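Local coordinates for protein similar to metal-dependent hydrolase (Staphylococcus aureus subsp. aureus Mu50, PDB 3ESH) that is probably a metal-dependent hydrolase of the metallo-beta-lactamase superfamily, its natural substrate not established, at residues A22-W32 with A212-Y222; Y10-M18 with F79-D90. One frame throughout, in Å; residues are numbered along the deposited sequence.

Contact 1: residues A22-W32 with A212-Y222; sequences AMFGVVPKPLW and AHKNPLWVTAY
The rings of F24 and H213 lie almost parallel, their planes 1° apart, but offset, so that only the rim of F24 lies over the imidazole, F24 CE2 sitting 3.3 Å from H213 NE2. At the edge of the F24 ring comes A212 CB, while its face turned away from H213 meets W32 CB near the rim. The W32 indole has F24 CD1 near the rim of one face and K29 CG on the opposite one. The imidazole edge is used too: H213 NE2 donates to M23 O at 2.7 Å, close to the ring plane. H213 ND1 bonds to T210, so both ring nitrogens are engaged and the ring's flip is fixed. W218, the third member of this aromatic cluster, takes V27 over one face; with V27 CG1 anti to the backbone N (chi1 179°), CG1 lies over the six-membered ring and CG2 over the five-membered one. Here the end of helix 20-24, turning at G25, packs on the loop that leads to helix 226-242 in the metallo-beta-lactamase fold. A221 N donates to A22 O at 2.7 Å, and a water bridges V26 N and V219 O. The selenium of M23 meets the edge of the Y222 ring in a Met-aromatic contact, M23 SE lying 3.4 Å from Y222 CE2. The methyl of A22 approaches the hydroxyl end of that ring, and V26 of the second subunit packs on Y222.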
loop_
_atom_site.group_PDB
_atom_site.type_symbol
_atom_site.label_atom_id
_atom_site.label_comp_id
_atom_site.label_asym_id
_atom_site.label_seq_id
_atom_site.Cartn_x
_atom_site.Cartn_y
_atom_site.Cartn_z
ATOM N N ALA A 22 -25.346 15.967 7.777
ATOM C CA ALA A 22 -23.929 15.830 7.467
ATOM C C ALA A 22 -23.128 15.404 8.692
ATOM O O ALA A 22 -22.095 14.720 8.577
ATOM C CB ALA A 22 -23.384 17.144 6.910
HETATM N N MSE A 23 -23.604 15.810 9.865
HETATM C CA MSE A 23 -22.920 15.455 11.111
HETATM C C MSE A 23 -23.247 14.042 11.576
HETATM O O MSE A 23 -22.600 13.542 12.494
HETATM C CB MSE A 23 -23.273 16.438 12.228
HETATM C CG MSE A 23 -22.689 17.805 12.069
HETATM SE SE MSE A 23 -20.746 17.833 12.241
HETATM C CE MSE A 23 -20.635 17.275 14.047
ATOM N N PHE A 24 -24.239 13.398 10.957
ATOM C CA PHE A 24 -24.621 12.046 11.374
ATOM C C PHE A 24 -24.597 11.006 10.264
ATOM O O PHE A 24 -24.949 9.844 10.470
ATOM C CB PHE A 24 -25.995 12.071 12.046
ATOM C CG PHE A 24 -25.975 12.641 13.433
ATOM C CD1 PHE A 24 -26.469 13.913 13.689
ATOM C CD2 PHE A 24 -25.449 11.901 14.488
ATOM C CE1 PHE A 24 -26.440 14.443 14.976
ATOM C CE2 PHE A 24 -25.409 12.417 15.779
ATOM C CZ PHE A 24 -25.905 13.691 16.028
ATOM N N GLY A 25 -24.170 11.445 9.088
ATOM C CA GLY A 25 -24.044 10.566 7.954
ATOM C C GLY A 25 -25.212 9.643 7.670
ATOM O O GLY A 25 -26.305 10.088 7.341
ATOM N N VAL A 26 -24.968 8.343 7.790
ATOM C CA VAL A 26 -25.974 7.331 7.503
ATOM C C VAL A 26 -27.137 7.229 8.485
ATOM O O VAL A 26 -28.165 6.652 8.157
ATOM C CB VAL A 26 -25.334 5.941 7.379
ATOM C CG1 VAL A 26 -24.199 5.996 6.361
ATOM C CG2 VAL A 26 -24.839 5.453 8.744
ATOM N N VAL A 27 -26.985 7.776 9.681
ATOM C CA VAL A 27 -28.051 7.711 10.669
ATOM C C VAL A 27 -29.253 8.539 10.228
ATOM O O VAL A 27 -29.149 9.759 10.055
ATOM C CB VAL A 27 -27.565 8.222 12.053
ATOM C CG1 VAL A 27 -28.701 8.168 13.063
ATOM C CG2 VAL A 27 -26.407 7.376 12.537
ATOM N N PRO A 28 -30.416 7.891 10.044
ATOM C CA PRO A 28 -31.635 8.586 9.622
ATOM C C PRO A 28 -31.953 9.695 10.623
ATOM O O PRO A 28 -31.673 9.553 11.811
ATOM C CB PRO A 28 -32.691 7.488 9.648
ATOM C CG PRO A 28 -31.881 6.218 9.484
ATOM C CD PRO A 28 -30.695 6.481 10.345
ATOM N N LYS A 29 -32.541 10.794 10.157
ATOM C CA LYS A 29 -32.885 11.912 11.046
ATOM C C LYS A 29 -33.774 11.539 12.235
ATOM O O LYS A 29 -33.539 12.009 13.356
ATOM C CB LYS A 29 -33.548 13.051 10.265
ATOM C CG LYS A 29 -33.715 14.305 11.104
ATOM C CD LYS A 29 -34.261 15.451 10.300
ATOM C CE LYS A 29 -34.533 16.651 11.169
ATOM N NZ LYS A 29 -35.120 17.758 10.363
ATOM N N PRO A 30 -34.818 10.719 12.005
ATOM C CA PRO A 30 -35.722 10.298 13.081
ATOM C C PRO A 30 -34.948 9.789 14.294
ATOM O O PRO A 30 -35.349 10.020 15.429
ATOM C CB PRO A 30 -36.553 9.207 12.419
ATOM C CG PRO A 30 -36.686 9.720 11.031
ATOM C CD PRO A 30 -35.291 10.216 10.706
ATOM N N LEU A 31 -33.840 9.097 14.039
ATOM C CA LEU A 31 -33.004 8.573 15.113
ATOM C C LEU A 31 -32.047 9.612 15.701
ATOM O O LEU A 31 -31.990 9.762 16.924
ATOM C CB LEU A 31 -32.189 7.372 14.641
ATOM C CG LEU A 31 -32.974 6.152 14.158
ATOM C CD1 LEU A 31 -31.991 5.039 13.786
ATOM C CD2 LEU A 31 -33.931 5.694 15.247
ATOM N N TRP A 32 -31.294 10.331 14.865
ATOM C CA TRP A 32 -30.378 11.313 15.434
ATOM C C TRP A 32 -31.055 12.558 15.995
ATOM O O TRP A 32 -30.537 13.157 16.936
ATOM C CB TRP A 32 -29.233 11.725 14.460
ATOM C CG TRP A 32 -29.606 12.508 13.234
ATOM C CD1 TRP A 32 -29.797 12.016 11.980
ATOM C CD2 TRP A 32 -29.862 13.919 13.154
ATOM N NE1 TRP A 32 -30.164 13.024 11.124
ATOM C CE2 TRP A 32 -30.220 14.203 11.816
ATOM C CE3 TRP A 32 -29.836 14.968 14.085
ATOM C CZ2 TRP A 32 -30.551 15.496 11.382
ATOM C CZ3 TRP A 32 -30.163 16.259 13.651
ATOM C CH2 TRP A 32 -30.519 16.506 12.315
ATOM N N ALA A 212 -23.645 12.115 21.294
ATOM C CA ALA A 212 -24.568 11.398 20.423
ATOM C C ALA A 212 -23.849 10.527 19.385
ATOM O O ALA A 212 -24.489 9.748 18.682
ATOM C CB ALA A 212 -25.493 12.379 19.720
ATOM N N HIS A 213 -22.525 10.658 19.296
ATOM C CA HIS A 213 -21.748 9.873 18.351
ATOM C C HIS A 213 -21.024 8.687 18.997
ATOM O O HIS A 213 -20.076 8.147 18.430
ATOM C CB HIS A 213 -20.724 10.753 17.632
ATOM C CG HIS A 213 -21.339 11.787 16.740
ATOM N ND1 HIS A 213 -21.790 13.000 17.209
ATOM C CD2 HIS A 213 -21.602 11.772 15.412
ATOM C CE1 HIS A 213 -22.305 13.693 16.206
ATOM N NE2 HIS A 213 -22.201 12.969 15.109
ATOM N N LYS A 214 -21.479 8.276 20.173
ATOM C CA LYS A 214 -20.848 7.163 20.857
ATOM C C LYS A 214 -20.885 5.859 20.062
ATOM O O LYS A 214 -19.930 5.088 20.093
ATOM C CB LYS A 214 -21.484 6.932 22.221
ATOM C CG LYS A 214 -20.688 5.977 23.048
ATOM C CD LYS A 214 -21.462 5.474 24.240
ATOM C CE LYS A 214 -20.739 4.305 24.866
ATOM N NZ LYS A 214 -21.617 3.588 25.835
ATOM N N ASN A 215 -21.984 5.596 19.362
ATOM C CA ASN A 215 -22.070 4.372 18.562
ATOM C C ASN A 215 -20.985 4.470 17.480
ATOM O O ASN A 215 -20.973 5.404 16.685
ATOM C CB ASN A 215 -23.442 4.254 17.904
ATOM C CG ASN A 215 -23.626 2.938 17.164
ATOM O OD1 ASN A 215 -22.739 2.494 16.428
ATOM N ND2 ASN A 215 -24.792 2.310 17.347
ATOM N N PRO A 216 -20.070 3.495 17.429
ATOM C CA PRO A 216 -19.021 3.564 16.416
ATOM C C PRO A 216 -19.529 3.753 14.986
ATOM O O PRO A 216 -18.839 4.368 14.153
ATOM C CB PRO A 216 -18.251 2.259 16.628
ATOM C CG PRO A 216 -19.281 1.339 17.152
ATOM C CD PRO A 216 -20.043 2.203 18.131
ATOM N N LEU A 217 -20.727 3.245 14.701
ATOM C CA LEU A 217 -21.303 3.370 13.365
ATOM C C LEU A 217 -21.837 4.774 13.061
ATOM O O LEU A 217 -22.122 5.105 11.908
ATOM C CB LEU A 217 -22.426 2.357 13.178
ATOM C CG LEU A 217 -22.015 0.881 13.226
ATOM C CD1 LEU A 217 -23.236 -0.002 13.030
ATOM C CD2 LEU A 217 -20.962 0.600 12.170
ATOM N N TRP A 218 -21.977 5.600 14.090
ATOM C CA TRP A 218 -22.490 6.949 13.914
ATOM C C TRP A 218 -21.360 7.951 13.676
ATOM O O TRP A 218 -20.969 8.677 14.589
ATOM C CB TRP A 218 -23.306 7.364 15.149
ATOM C CG TRP A 218 -24.661 6.686 15.270
ATOM C CD1 TRP A 218 -24.963 5.388 14.961
ATOM C CD2 TRP A 218 -25.869 7.264 15.786
ATOM N NE1 TRP A 218 -26.281 5.124 15.254
ATOM C CE2 TRP A 218 -26.861 6.257 15.765
ATOM C CE3 TRP A 218 -26.210 8.530 16.271
ATOM C CZ2 TRP A 218 -28.161 6.475 16.206
ATOM C CZ3 TRP A 218 -27.511 8.751 16.715
ATOM C CH2 TRP A 218 -28.469 7.723 16.680
ATOM N N VAL A 219 -20.835 7.986 12.450
ATOM C CA VAL A 219 -19.763 8.916 12.109
ATOM C C VAL A 219 -20.287 10.002 11.170
ATOM O O VAL A 219 -21.235 9.778 10.418
ATOM C CB VAL A 219 -18.571 8.189 11.438
ATOM C CG1 VAL A 219 -18.016 7.148 12.369
ATOM C CG2 VAL A 219 -19.004 7.551 10.122
ATOM N N THR A 220 -19.676 11.181 11.211
ATOM C CA THR A 220 -20.121 12.276 10.354
ATOM C C THR A 220 -19.817 11.974 8.884
ATOM O O THR A 220 -18.943 11.151 8.569
ATOM C CB THR A 220 -19.425 13.610 10.706
ATOM O OG1 THR A 220 -18.149 13.667 10.066
ATOM C CG2 THR A 220 -19.242 13.738 12.209
ATOM N N ALA A 221 -20.541 12.643 7.984
ATOM C CA ALA A 221 -20.318 12.463 6.561
ATOM C C ALA A 221 -19.047 13.229 6.155
ATOM O O ALA A 221 -18.514 13.036 5.055
ATOM C CB ALA A 221 -21.494 12.976 5.785
ATOM N N TYR A 222 -18.571 14.093 7.054
ATOM C CA TYR A 222 -17.359 14.888 6.821
ATOM C C TYR A 222 -16.126 14.002 6.829
ATOM O O TYR A 222 -15.117 14.322 6.194
ATOM C CB TYR A 222 -17.192 15.960 7.900
ATOM C CG TYR A 222 -18.226 17.062 7.863
ATOM C CD1 TYR A 222 -18.358 17.886 6.748
ATOM C CD2 TYR A 222 -19.084 17.273 8.938
ATOM C CE1 TYR A 222 -19.324 18.893 6.699
ATOM C CE2 TYR A 222 -20.055 18.279 8.905
ATOM C CZ TYR A 222 -20.165 19.082 7.777
ATOM O OH TYR A 222 -21.121 20.062 7.732
HETATM O O HOH W 1 -22.087 7.463 8.806
#

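Contact 2: residues Y10-M18 with F79-D90; sequences YLNGGNTKM and FGVDEESHIIAD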
loop_
_atom_site.group_PDB
_atom_site.type_symbol
_atom_site.label_atom_id
_atom_site.label_comp_id
_atom_site.label_asym_id
_atom_site.label_seq_id
_atom_site.Cartn_x
_atom_site.Cartn_y
_atom_site.Cartn_z
ATOM N N TYR A 10 -12.651 24.412 29.802
ATOM C CA TYR A 10 -13.011 24.724 28.431
ATOM C C TYR A 10 -13.059 26.243 28.228
ATOM O O TYR A 10 -13.270 26.999 29.180
ATOM C CB TYR A 10 -14.348 24.062 28.057
ATOM C CG TYR A 10 -15.546 24.489 28.869
ATOM C CD1 TYR A 10 -16.107 25.759 28.713
ATOM C CD2 TYR A 10 -16.138 23.618 29.781
ATOM C CE1 TYR A 10 -17.232 26.147 29.446
ATOM C CE2 TYR A 10 -17.262 23.993 30.517
ATOM C CZ TYR A 10 -17.806 25.258 30.348
ATOM O OH TYR A 10 -18.920 25.627 31.080
ATOM N N LEU A 11 -12.841 26.681 26.990
ATOM C CA LEU A 11 -12.847 28.098 26.655
ATOM C C LEU A 11 -13.821 28.357 25.504
ATOM O O LEU A 11 -13.843 27.622 24.511
ATOM C CB LEU A 11 -11.450 28.537 26.238
ATOM C CG LEU A 11 -10.279 28.080 27.099
ATOM C CD1 LEU A 11 -8.968 28.292 26.340
ATOM C CD2 LEU A 11 -10.281 28.840 28.428
ATOM N N ASN A 12 -14.613 29.416 25.640
ATOM C CA ASN A 12 -15.599 29.788 24.641
ATOM C C ASN A 12 -14.934 30.380 23.396
ATOM O O ASN A 12 -14.725 31.596 23.310
ATOM C CB ASN A 12 -16.557 30.812 25.239
ATOM C CG ASN A 12 -17.839 30.929 24.466
ATOM O OD1 ASN A 12 -17.831 31.054 23.246
ATOM N ND2 ASN A 12 -18.962 30.893 25.174
ATOM N N GLY A 13 -14.611 29.526 22.433
ATOM C CA GLY A 13 -13.987 29.983 21.209
ATOM C C GLY A 13 -15.003 30.236 20.114
ATOM O O GLY A 13 -14.651 30.360 18.940
ATOM N N GLY A 14 -16.270 30.311 20.506
ATOM C CA GLY A 14 -17.332 30.561 19.549
ATOM C C GLY A 14 -18.195 29.340 19.303
ATOM O O GLY A 14 -18.206 28.399 20.094
ATOM N N ASN A 15 -18.923 29.354 18.196
ATOM C CA ASN A 15 -19.793 28.243 17.844
ATOM C C ASN A 15 -20.112 28.249 16.348
ATOM O O ASN A 15 -19.889 29.235 15.653
ATOM C CB ASN A 15 -21.113 28.334 18.618
ATOM C CG ASN A 15 -22.048 29.389 18.040
ATOM O OD1 ASN A 15 -21.781 30.592 18.139
ATOM N ND2 ASN A 15 -23.133 28.944 17.409
ATOM N N THR A 16 -20.655 27.132 15.877
ATOM C CA THR A 16 -21.043 26.979 14.484
ATOM C C THR A 16 -22.292 26.100 14.417
ATOM O O THR A 16 -22.513 25.264 15.281
ATOM C CB THR A 16 -19.927 26.299 13.653
ATOM O OG1 THR A 16 -19.704 24.970 14.149
ATOM C CG2 THR A 16 -18.639 27.099 13.726
ATOM N N LYS A 17 -23.118 26.316 13.403
ATOM C CA LYS A 17 -24.308 25.512 13.227
ATOM C C LYS A 17 -24.118 24.762 11.914
ATOM O O LYS A 17 -24.092 25.370 10.841
ATOM C CB LYS A 17 -25.569 26.389 13.200
ATOM C CG LYS A 17 -25.906 27.027 14.560
ATOM C CD LYS A 17 -27.389 27.438 14.688
ATOM C CE LYS A 17 -27.701 28.791 14.071
ATOM N NZ LYS A 17 -27.096 29.903 14.872
HETATM N N MSE A 18 -23.944 23.443 12.020
HETATM C CA MSE A 18 -23.735 22.591 10.863
HETATM C C MSE A 18 -24.957 21.726 10.620
HETATM O O MSE A 18 -25.663 21.382 11.556
HETATM C CB MSE A 18 -22.518 21.690 11.087
HETATM C CG MSE A 18 -21.211 22.389 11.319
HETATM SE SE MSE A 18 -20.798 23.571 9.885
HETATM C CE MSE A 18 -20.953 25.184 10.886
ATOM N N PHE A 79 -22.351 29.654 8.363
ATOM C CA PHE A 79 -21.927 28.711 9.397
ATOM C C PHE A 79 -22.635 28.861 10.741
ATOM O O PHE A 79 -22.199 28.301 11.745
ATOM C CB PHE A 79 -20.419 28.801 9.598
ATOM C CG PHE A 79 -19.627 28.267 8.451
ATOM C CD1 PHE A 79 -19.799 26.958 8.024
ATOM C CD2 PHE A 79 -18.695 29.068 7.797
ATOM C CE1 PHE A 79 -19.055 26.451 6.961
ATOM C CE2 PHE A 79 -17.948 28.567 6.730
ATOM C CZ PHE A 79 -18.129 27.256 6.315
ATOM N N GLY A 80 -23.722 29.625 10.744
ATOM C CA GLY A 80 -24.513 29.825 11.938
ATOM C C GLY A 80 -23.785 30.263 13.188
ATOM O O GLY A 80 -24.071 29.780 14.284
ATOM N N VAL A 81 -22.847 31.182 13.039
ATOM C CA VAL A 81 -22.107 31.678 14.183
ATOM C C VAL A 81 -22.979 32.680 14.950
ATOM O O VAL A 81 -23.410 33.687 14.394
ATOM C CB VAL A 81 -20.825 32.387 13.721
ATOM C CG1 VAL A 81 -19.892 32.591 14.889
ATOM C CG2 VAL A 81 -20.168 31.586 12.629
ATOM N N ASP A 82 -23.247 32.403 16.221
ATOM C CA ASP A 82 -24.053 33.320 17.024
ATOM C C ASP A 82 -23.130 34.366 17.614
ATOM O O ASP A 82 -23.424 35.562 17.584
ATOM C CB ASP A 82 -24.768 32.576 18.151
ATOM C CG ASP A 82 -25.636 31.460 17.639
ATOM O OD1 ASP A 82 -26.468 31.709 16.733
ATOM O OD2 ASP A 82 -25.487 30.328 18.146
ATOM N N GLU A 83 -22.012 33.894 18.156
ATOM C CA GLU A 83 -21.008 34.753 18.761
ATOM C C GLU A 83 -19.645 34.251 18.314
ATOM O O GLU A 83 -19.467 33.065 18.064
ATOM C CB GLU A 83 -21.096 34.692 20.294
ATOM C CG GLU A 83 -20.771 33.306 20.879
ATOM C CD GLU A 83 -20.788 33.269 22.406
ATOM O OE1 GLU A 83 -19.945 33.947 23.031
ATOM O OE2 GLU A 83 -21.645 32.559 22.985
ATOM N N GLU A 84 -18.688 35.159 18.196
ATOM C CA GLU A 84 -17.339 34.786 17.812
ATOM C C GLU A 84 -16.613 34.428 19.100
ATOM O O GLU A 84 -17.200 34.458 20.186
ATOM C CB GLU A 84 -16.631 35.947 17.112
ATOM C CG GLU A 84 -17.044 36.147 15.654
ATOM C CD GLU A 84 -16.422 37.389 15.026
ATOM O OE1 GLU A 84 -16.882 38.516 15.326
ATOM O OE2 GLU A 84 -15.465 37.243 14.240
ATOM N N SER A 85 -15.334 34.109 18.976
ATOM C CA SER A 85 -14.516 33.709 20.109
ATOM C C SER A 85 -14.403 34.717 21.256
ATOM O O SER A 85 -14.387 35.923 21.042
ATOM C CB SER A 85 -13.120 33.334 19.599
ATOM O OG SER A 85 -12.277 32.892 20.641
ATOM N N HIS A 86 -14.336 34.179 22.478
ATOM C CA HIS A 86 -14.182 34.950 23.716
ATOM C C HIS A 86 -13.005 34.320 24.417
ATOM O O HIS A 86 -12.940 34.314 25.648
ATOM C CB HIS A 86 -15.388 34.798 24.646
ATOM C CG HIS A 86 -16.530 35.698 24.317
ATOM N ND1 HIS A 86 -17.471 35.389 23.360
ATOM C CD2 HIS A 86 -16.866 36.918 24.798
ATOM C CE1 HIS A 86 -18.336 36.384 23.262
ATOM N NE2 HIS A 86 -17.991 37.324 24.124
ATOM N N ILE A 87 -12.080 33.782 23.634
ATOM C CA ILE A 87 -10.929 33.096 24.197
ATOM C C ILE A 87 -10.030 33.969 25.078
ATOM O O ILE A 87 -9.427 33.468 26.026
ATOM C CB ILE A 87 -10.103 32.422 23.070
ATOM C CG1 ILE A 87 -9.165 31.379 23.665
ATOM C CG2 ILE A 87 -9.331 33.469 22.282
ATOM C CD1 ILE A 87 -8.433 30.576 22.631
ATOM N N ILE A 88 -9.939 35.265 24.792
ATOM C CA ILE A 88 -9.102 36.135 25.619
ATOM C C ILE A 88 -9.731 36.333 26.999
ATOM O O ILE A 88 -9.094 36.063 28.021
ATOM C CB ILE A 88 -8.870 37.535 24.968
ATOM C CG1 ILE A 88 -8.045 37.399 23.682
ATOM C CG2 ILE A 88 -8.130 38.441 25.930
ATOM C CD1 ILE A 88 -8.806 36.789 22.534
ATOM N N ALA A 89 -10.977 36.796 27.023
ATOM C CA ALA A 89 -11.682 37.009 28.281
ATOM C C ALA A 89 -11.813 35.718 29.090
ATOM O O ALA A 89 -11.670 35.732 30.315
ATOM C CB ALA A 89 -13.059 37.600 28.010
ATOM N N ASP A 90 -12.089 34.603 28.416
ATOM C CA ASP A 90 -12.221 33.326 29.119
ATOM C C ASP A 90 -10.906 32.960 29.783
ATOM O O ASP A 90 -10.885 32.492 30.915
ATOM C CB ASP A 90 -12.625 32.205 28.160
ATOM C CG ASP A 90 -14.122 31.952 28.148
ATOM O OD1 ASP A 90 -14.872 32.850 27.722
ATOM O OD2 ASP A 90 -14.546 30.852 28.565
#
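A Schellman motif ends helix 73-78 with G80 as its C-prime residue, and the chain leaving it runs beside strand 15-19, where K17 N donates to F79 O at 2.7 Å. The chain of K17 bends at its last two torsions (chi3 -83°, chi4 -70°) and curls back over G80. Its ammonium thereby reaches two acceptors, K17 NZ lying 3.1 Å from G80 O and 2.7 Å from D82 OD1, the latter a salt bridge. The amide of N15 does two jobs: N15 OD1 accepts from the backbone, from D82 N at 3.0 Å and weakly from E83 N, while N15 ND2 gives a weak bond to the carboxylate at D82 OD2. Toward helix 87-92, H86 N donates to N12 O at 2.7 Å. N12 OD1 accepts from G14 N, closing an Asx turn, and N12 N reaches D90 OD2 weakly. Apolar side chains meet mainly toward the ends, with M18 CE 3.6 Å from F79 CD1 and L11 against I87. Held by K17 on one oxygen and by the weak N15 bond on the other, the D82 carboxylate is probably restrained in its rotation, and the nearby ammonium would probably favour its ionised form.

Strand 15-19 runs into helix 20-24, so contacts 1 and 2 share one continuous piece of chain. Their centres are about 23 Å apart, yet M18 of contact 2 packs against both M23 and Y222 of contact 1. Each is partly buried, contact 2 lying nearer the centre of the chain (about 13 Å between centres, against about 17 Å). Contact 1, within reach of the second subunit, rests largely on aromatic and apolar side chains, with a few backbone carbonyls satisfied among them. Contact 2, touched by no other chain of the assembly, depends on backbone bonds together with amide, carboxylate and ammonium groups, between strand 15-19 with the loop before it and the loop joining helices 73-78 and 87-92.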